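Local coordinates for ascorbate-specific PTS system EIIA component (Streptococcus pyogenes serotype M1, PDB 2OQT), which probably serves as the cytoplasmic IIA phosphocarrier of a phosphoenolpyruvate-dependent phosphotransferase system that imports and phosphorylates ascorbate, at residues D46-I49 and A50-K54; L126-A129 and I130-L133. All coordinates share one frame; numbering follows the deposited sequence.

Both contacts are local, and they come in series: Asp46-Lys54 is complete well before Leu126-Leu133 begins. Contact 1 links residues four apart, contact 2 residues three to six apart. Contact 1 takes up most of helix 42-55, to within a residue of its C-terminal end, and this helix packs on helix 23-36. Contact 2 spans the loop that follows helix 111-124 and the opening turn of the short helix 129-134, beside helix 139-149. Their centres are 28 Å apart on opposite sides of the chain's centre, and their nearest atoms stay about 18 Å from each other. All four segments belong to the EIIA type 2 homology region, so the contacts fix local structure in two separate helices of this phosphocarrier without touching.

Contact 1. Residues D46-I49 and A50-K54; sequences DAII and ASTEK
Ile49 and Glu53, one helical turn apart, meet through both backbone and side chain. Glu53 N donates to Ile49 O at 2.9 Å with an N-H...O angle of 156°, while the two side chains pass each other at a slant. The methyl branch of Ile49 does the touching: CG2 lies 3.5 Å from Glu53 OE2. A chi1 of -85° sets the extended Glu53 chain alongside the preceding turn, which brings its carboxylate to that methyl. Ala50 N bonds to Asp46 O at 3.0 Å, and Ala50 CB packs against the same oxygen. Two hydroxyls add second donors, bonding back to carbonyls that already accept the helical N-H, a familiar role of serine and threonine in alpha-helices. Thr52 has OG1 anti to its carbonyl carbon (chi1 -50°), which turns the hydroxyl back to Ile48 O at 2.7 Å; Thr52 N reaches that bifurcated acceptor from the other face of the carbonyl plane. Ser51 OG and Ser51 N grip Ala47 O in the same two-faced way, with OG at 3.1 Å. Ile48 packs on Val27 and Val31 of helix 23-36, Ile49 and Thr52 touch Trp23 at its start, and Thr52 OG1 also bonds Tyr59 OH, beyond the end of helix 42-55.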
loop_
_atom_site.group_PDB
_atom_site.type_symbol
_atom_site.label_atom_id
_atom_site.label_comp_id
_atom_site.label_asym_id
_atom_site.label_seq_id
_atom_site.Cartn_x
_atom_site.Cartn_y
_atom_site.Cartn_z
ATOM N N ASP A 46 -11.097 6.341 7.035
ATOM C CA ASP A 46 -11.890 5.977 8.201
ATOM C C ASP A 46 -12.106 4.482 8.397
ATOM O O ASP A 46 -11.936 3.952 9.498
ATOM C CB ASP A 46 -13.229 6.715 8.147
ATOM C CG ASP A 46 -13.036 8.208 8.088
ATOM O OD1 ASP A 46 -13.817 8.940 7.446
ATOM O OD2 ASP A 46 -12.040 8.645 8.653
ATOM N N ALA A 47 -12.464 3.790 7.326
ATOM C CA ALA A 47 -12.716 2.385 7.452
ATOM C C ALA A 47 -11.392 1.639 7.749
ATOM O O ALA A 47 -11.362 0.627 8.420
ATOM C CB ALA A 47 -13.452 1.868 6.217
ATOM N N ILE A 48 -10.257 2.171 7.347
ATOM C CA ILE A 48 -9.026 1.452 7.677
ATOM C C ILE A 48 -8.701 1.603 9.177
ATOM O O ILE A 48 -8.312 0.641 9.855
ATOM C CB ILE A 48 -7.903 1.818 6.694
ATOM C CG1 ILE A 48 -8.308 1.276 5.291
ATOM C CG2 ILE A 48 -6.565 1.268 7.153
ATOM C CD1 ILE A 48 -7.352 1.520 4.112
ATOM N N ILE A 49 -8.898 2.825 9.685
ATOM C CA ILE A 49 -8.588 3.169 11.057
ATOM C C ILE A 49 -9.472 2.345 11.974
ATOM O O ILE A 49 -8.993 1.810 12.968
ATOM C CB ILE A 49 -8.812 4.664 11.349
ATOM C CG1 ILE A 49 -7.908 5.539 10.436
ATOM C CG2 ILE A 49 -8.558 4.946 12.867
ATOM C CD1 ILE A 49 -6.380 5.380 10.652
ATOM N N ALA A 50 -10.749 2.270 11.625
ATOM C CA ALA A 50 -11.739 1.527 12.347
ATOM C C ALA A 50 -11.408 0.022 12.339
ATOM O O ALA A 50 -11.505 -0.642 13.351
ATOM C CB ALA A 50 -13.147 1.799 11.725
ATOM N N SER A 51 -11.028 -0.546 11.210
ATOM C CA SER A 51 -10.762 -1.991 11.226
ATOM C C SER A 51 -9.465 -2.260 11.968
ATOM O O SER A 51 -9.278 -3.352 12.533
ATOM C CB SER A 51 -10.635 -2.555 9.800
ATOM O OG SER A 51 -11.837 -2.369 9.124
ATOM N N THR A 52 -8.553 -1.296 11.937
ATOM C CA THR A 52 -7.346 -1.497 12.692
ATOM C C THR A 52 -7.693 -1.490 14.198
ATOM O O THR A 52 -7.199 -2.323 14.958
ATOM C CB THR A 52 -6.243 -0.460 12.367
ATOM O OG1 THR A 52 -6.038 -0.343 10.943
ATOM C CG2 THR A 52 -4.926 -0.869 13.059
ATOM N N GLU A 53 -8.548 -0.560 14.604
ATOM C CA GLU A 53 -9.014 -0.441 15.977
ATOM C C GLU A 53 -9.705 -1.710 16.493
ATOM O O GLU A 53 -9.467 -2.074 17.628
ATOM C CB GLU A 53 -9.916 0.796 16.139
ATOM C CG GLU A 53 -9.079 2.035 16.388
ATOM C CD GLU A 53 -9.715 3.406 16.072
ATOM O OE1 GLU A 53 -10.859 3.531 15.566
ATOM O OE2 GLU A 53 -9.008 4.406 16.336
ATOM N N LYS A 54 -10.522 -2.393 15.683
ATOM C CA LYS A 54 -11.085 -3.658 16.150
ATOM C C LYS A 54 -10.278 -4.920 15.900
ATOM O O LYS A 54 -10.493 -5.903 16.584
ATOM C CB LYS A 54 -12.552 -3.915 15.761
ATOM C CG LYS A 54 -13.003 -3.534 14.406
ATOM C CD LYS A 54 -14.105 -4.483 13.952
ATOM C CE LYS A 54 -14.988 -4.911 15.118
ATOM N NZ LYS A 54 -15.612 -6.251 14.878
#

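Contact 2. Residues L126-A129 and I130-L133; sequences LDNA and IERL
Arg132 reaches back to Asp127 with two charged-donor hydrogen bonds to a single backbone oxygen. NE and NH2 of Arg132 both lie 3.1 Å from Asp127 O, which sits only 4° out of the guanidinium plane. The two donors use the acceptor differently: NH2 meets a lone pair in the carbonyl plane, whereas NE comes nearly straight on, at a C=O...N angle of 171°. Bends at chi2 and chi3 bring the edge of the guanidinium to this loop carbonyl. Backbone bonds start the helix. Leu133 N donates to Ala129 O at 2.7 Å, and Arg132 N makes a weak bond of 3.4 Å to Asn128 O. Asn128 holds the N-cap position, directly before helix 129-134, but its side chain makes no capping bond; the arginine instead ties the loop before the cap to the first turn. Among flat groups, the Asn128 amide and Glu131 carboxylate are modelled stacked with planes 15° apart, but this is doubtful because Glu131 OE1 is too close to Asn128. In van der Waals contact, Leu126 crosses Arg132 at about a right angle, its CD1 3.6 Å from Arg132 NH2. The apolar pair is Ala129 CB with Leu133 CD2, at 4.3 Å. Leu126, Arg132 and Leu133 all touch Met145 of helix 139-149.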
loop_
_atom_site.group_PDB
_atom_site.type_symbol
_atom_site.label_atom_id
_atom_site.label_comp_id
_atom_site.label_asym_id
_atom_site.label_seq_id
_atom_site.Cartn_x
_atom_site.Cartn_y
_atom_site.Cartn_z
ATOM N N LEU A 126 11.562 -9.764 -3.455
ATOM C CA LEU A 126 12.770 -9.395 -4.173
ATOM C C LEU A 126 13.900 -9.032 -3.212
ATOM O O LEU A 126 13.717 -8.232 -2.277
ATOM C CB LEU A 126 12.542 -8.196 -5.081
ATOM C CG LEU A 126 11.731 -8.190 -6.364
ATOM C CD1 LEU A 126 11.873 -6.790 -6.927
ATOM C CD2 LEU A 126 12.174 -9.243 -7.377
ATOM N N ASP A 127 15.070 -9.608 -3.480
ATOM C CA ASP A 127 16.333 -9.225 -2.846
ATOM C C ASP A 127 16.369 -7.756 -2.404
ATOM O O ASP A 127 16.209 -6.858 -3.211
ATOM C CB ASP A 127 17.512 -9.561 -3.788
ATOM C CG ASP A 127 17.662 -11.087 -4.030
ATOM O OD1 ASP A 127 17.202 -11.605 -5.093
ATOM O OD2 ASP A 127 18.213 -11.772 -3.129
ATOM N N ASN A 128 16.557 -7.543 -1.105
ATOM C CA ASN A 128 16.587 -6.212 -0.491
ATOM C C ASN A 128 15.518 -5.252 -1.061
ATOM O O ASN A 128 15.833 -4.240 -1.677
ATOM C CB ASN A 128 18.018 -5.616 -0.539
ATOM C CG ASN A 128 18.427 -4.913 0.792
ATOM O OD1 ASN A 128 18.637 -3.688 0.819
ATOM N ND2 ASN A 128 18.529 -5.689 1.895
ATOM N N ALA A 129 14.243 -5.577 -0.853
ATOM C CA ALA A 129 13.180 -4.784 -1.448
ATOM C C ALA A 129 12.879 -3.476 -0.705
ATOM O O ALA A 129 12.842 -2.416 -1.342
ATOM C CB ALA A 129 11.922 -5.608 -1.636
ATOM N N ILE A 130 12.670 -3.521 0.613
ATOM C CA ILE A 130 12.165 -2.303 1.268
ATOM C C ILE A 130 13.114 -1.097 1.186
ATOM O O ILE A 130 12.702 0.047 0.889
ATOM C CB ILE A 130 11.474 -2.519 2.698
ATOM C CG1 ILE A 130 12.382 -2.138 3.855
ATOM C CG2 ILE A 130 10.877 -3.926 2.874
ATOM C CD1 ILE A 130 11.686 -1.314 4.909
ATOM N N GLU A 131 14.399 -1.389 1.377
ATOM C CA GLU A 131 15.495 -0.427 1.313
ATOM C C GLU A 131 15.715 0.005 -0.130
ATOM O O GLU A 131 15.833 1.193 -0.404
ATOM C CB GLU A 131 16.758 -1.062 1.889
ATOM C CG GLU A 131 16.463 -2.235 2.836
ATOM C CD GLU A 131 15.921 -3.450 2.071
ATOM O OE1 GLU A 131 15.864 -3.358 0.815
ATOM O OE2 GLU A 131 15.555 -4.474 2.705
ATOM N N ARG A 132 15.749 -0.940 -1.063
ATOM C CA ARG A 132 15.722 -0.569 -2.467
ATOM C C ARG A 132 14.573 0.418 -2.765
ATOM O O ARG A 132 14.781 1.442 -3.437
ATOM C CB ARG A 132 15.567 -1.807 -3.335
ATOM C CG ARG A 132 16.866 -2.480 -3.742
ATOM C CD ARG A 132 16.704 -3.067 -5.132
ATOM N NE ARG A 132 16.245 -4.460 -5.142
ATOM C CZ ARG A 132 15.786 -5.084 -6.230
ATOM N NH1 ARG A 132 15.700 -4.440 -7.394
ATOM N NH2 ARG A 132 15.408 -6.361 -6.155
ATOM N N LEU A 133 13.376 0.100 -2.255
ATOM C CA LEU A 133 12.157 0.886 -2.439
ATOM C C LEU A 133 12.283 2.248 -1.775
ATOM O O LEU A 133 11.852 3.262 -2.330
ATOM C CB LEU A 133 10.939 0.122 -1.869
ATOM C CG LEU A 133 9.792 -0.576 -2.635
ATOM C CD1 LEU A 133 9.858 -0.539 -4.151
ATOM C CD2 LEU A 133 9.574 -1.998 -2.147
#